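Local coordinates for peptidoglycan N-acetylglucosamine deacetylase (Agathobacter rectalis, PDB 5JMU), which probably removes acetyl groups from N-acetylglucosamine residues of peptidoglycan, using the zinc-binding, NodB-type catalytic domain described here, at residues Asn61-Ala64 against Glu65-Lys68. Residues are numbered along the deposited sequence; the frame is centred on the assembly and turned at random.
Sequences NMIA and EEAK
M62 and E65 run alongside each other on the same flank of the short helix 61-68. The selenomethionine chain of M62 bends at both chi2 and chi3, and this doubled curl brings its terminal methyl CE alongside the E65 chain, 4.1 Å from CB of E65. At the far end of E65, OE2 forms a salt bridge with NE of R69, just past the helix.

E66 leaves a different side of the helix and points into the protein. Its CG stands anti to the carbonyl carbon (chi1 -72°), 3.2 Å from the carbonyl O of M62, and the chain runs on extended, so that OE1 passes 4.0 Å from CA of I63. That same M62 oxygen accepts the 2.8 Å hydrogen bond from N of E66, the shortest of four successive i to i+4 bonds; the last joins N of K68 to O of A64 at 2.9 Å. OE1 of E66 is buried without a polar partner, which would probably favour a protonated carboxyl group. With an alanine in place of E66, a gap would probably open between the helix and the side chains of L38 and F50, which would lose the chain they pack against.

Helix 61-68 forms the crossover of the beta-alpha-beta unit between strands 49-53 and 72-77. I63, E66 and A67 face V73 on the latter strand, M62 and E65 meet helix 34-43 through Q35 and L38, and I63 and A64 rest on helix 89-107.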
ATOM      1  N   ASN A  61     -16.276  -4.652   5.624  1.00 15.48           N
ATOM      2  CA  ASN A  61     -17.082  -3.703   4.860  1.00 14.83           C
ATOM      3  C   ASN A  61     -16.395  -2.367   4.634  1.00 14.52           C
ATOM      4  O   ASN A  61     -16.824  -1.600   3.762  1.00 15.37           O
ATOM      5  CB  ASN A  61     -18.407  -3.471   5.561  1.00 15.45           C
ATOM      6  CG  ASN A  61     -18.211  -2.872   6.943  1.00 20.38           C
ATOM      7  OD1 ASN A  61     -17.387  -3.368   7.725  1.00 20.64           O
ATOM      8  ND2 ASN A  61     -18.950  -1.781   7.256  1.00 21.17           N
HETATM    9  N   MSE A  62     -15.307  -2.087   5.374  1.00 12.51           N
HETATM   10  CA  MSE A  62     -14.547  -0.859   5.076  1.00 12.30           C
HETATM   11  C   MSE A  62     -13.885  -0.889   3.723  1.00 14.68           C
HETATM   12  O   MSE A  62     -13.569   0.172   3.173  1.00 14.79           O
HETATM   13  CB  MSE A  62     -13.490  -0.582   6.131  1.00 15.66           C
HETATM   14  CG  MSE A  62     -14.031  -0.156   7.476  1.00 18.70           C
HETATM   15 SE   MSE A  62     -15.096   1.496   7.407  0.71 27.06          SE
HETATM   16  CE  MSE A  62     -16.806   0.763   7.129  1.00 31.49           C
ATOM     17  N   ILE A  63     -13.689  -2.083   3.163  1.00 11.98           N
ATOM     18  CA  ILE A  63     -13.129  -2.169   1.812  1.00 13.14           C
ATOM     19  C   ILE A  63     -14.140  -1.565   0.815  1.00 11.74           C
ATOM     20  O   ILE A  63     -13.763  -0.808  -0.090  1.00 13.46           O
ATOM     21  CB  ILE A  63     -12.809  -3.607   1.450  1.00 13.00           C
ATOM     22  CG1 ILE A  63     -11.679  -4.092   2.343  1.00 10.84           C
ATOM     23  CG2 ILE A  63     -12.489  -3.769  -0.070  1.00 13.33           C
ATOM     24  CD1 ILE A  63     -11.426  -5.631   2.231  1.00 14.94           C
ATOM     25  N   ALA A  64     -15.417  -1.901   0.986  1.00 11.81           N
ATOM     26  CA  ALA A  64     -16.458  -1.282   0.172  1.00 14.12           C
ATOM     27  C   ALA A  64     -16.454   0.229   0.349  1.00 15.00           C
ATOM     28  O   ALA A  64     -16.589   0.958  -0.606  1.00 15.00           O
ATOM     29  CB  ALA A  64     -17.860  -1.861   0.519  1.00 14.53           C
ATOM     30  N   GLU A  65     -16.323   0.696   1.589  1.00 13.66           N
ATOM     31  CA  GLU A  65     -16.324   2.146   1.845  1.00 16.84           C
ATOM     32  C   GLU A  65     -15.104   2.848   1.226  1.00 14.38           C
ATOM     33  O   GLU A  65     -15.217   3.989   0.734  1.00 14.35           O
ATOM     34  CB  GLU A  65     -16.378   2.410   3.361  1.00 17.02           C
ATOM     35  CG  GLU A  65     -16.771   3.846   3.710  1.00 18.15           C
ATOM     36  CD  GLU A  65     -18.181   4.264   3.244  1.00 20.65           C
ATOM     37  OE1 GLU A  65     -19.067   3.404   3.037  1.00 26.08           O
ATOM     38  OE2 GLU A  65     -18.412   5.486   3.096  1.00 26.83           O
ATOM     39  N   GLU A  66     -13.940   2.201   1.282  1.00 12.52           N
ATOM     40  CA  GLU A  66     -12.746   2.794   0.680  1.00 11.88           C
ATOM     41  C   GLU A  66     -12.974   3.054  -0.812  1.00 11.96           C
ATOM     42  O   GLU A  66     -12.675   4.135  -1.340  1.00 13.76           O
ATOM     43  CB  GLU A  66     -11.526   1.883   0.883  1.00 11.63           C
ATOM     44  CG  GLU A  66     -11.048   1.896   2.342  1.00 11.03           C
ATOM     45  CD  GLU A  66     -10.090   0.760   2.685  1.00 12.09           C
ATOM     46  OE1 GLU A  66      -9.754  -0.085   1.821  1.00 11.74           O
ATOM     47  OE2 GLU A  66      -9.718   0.660   3.894  1.00 13.76           O
ATOM     48  N   ALA A  67     -13.508   2.055  -1.495  1.00 14.09           N
ATOM     49  CA  ALA A  67     -13.742   2.206  -2.926  1.00 15.03           C
ATOM     50  C   ALA A  67     -14.844   3.239  -3.178  1.00 15.93           C
ATOM     51  O   ALA A  67     -14.715   4.068  -4.097  1.00 14.11           O
ATOM     52  CB  ALA A  67     -14.094   0.850  -3.571  1.00 15.06           C
ATOM     53  N   LYS A  68     -15.925   3.191  -2.388  1.00 13.01           N
ATOM     54  CA  LYS A  68     -17.035   4.108  -2.602  1.00 13.46           C
ATOM     55  C   LYS A  68     -16.584   5.543  -2.499  1.00 15.38           C
ATOM     56  O   LYS A  68     -17.114   6.416  -3.244  1.00 17.33           O
ATOM     57  CB  LYS A  68     -18.174   3.837  -1.587  1.00 17.37           C
ATOM     58  CG  LYS A  68     -19.344   4.796  -1.614  1.00 26.17           C
ATOM     59  CD  LYS A  68     -20.379   4.397  -0.557  1.00 30.47           C
ATOM     60  CE  LYS A  68     -21.633   5.264  -0.662  1.00 32.35           C
ATOM     61  NZ  LYS A  68     -22.573   5.020   0.491  1.00 35.27           N
TER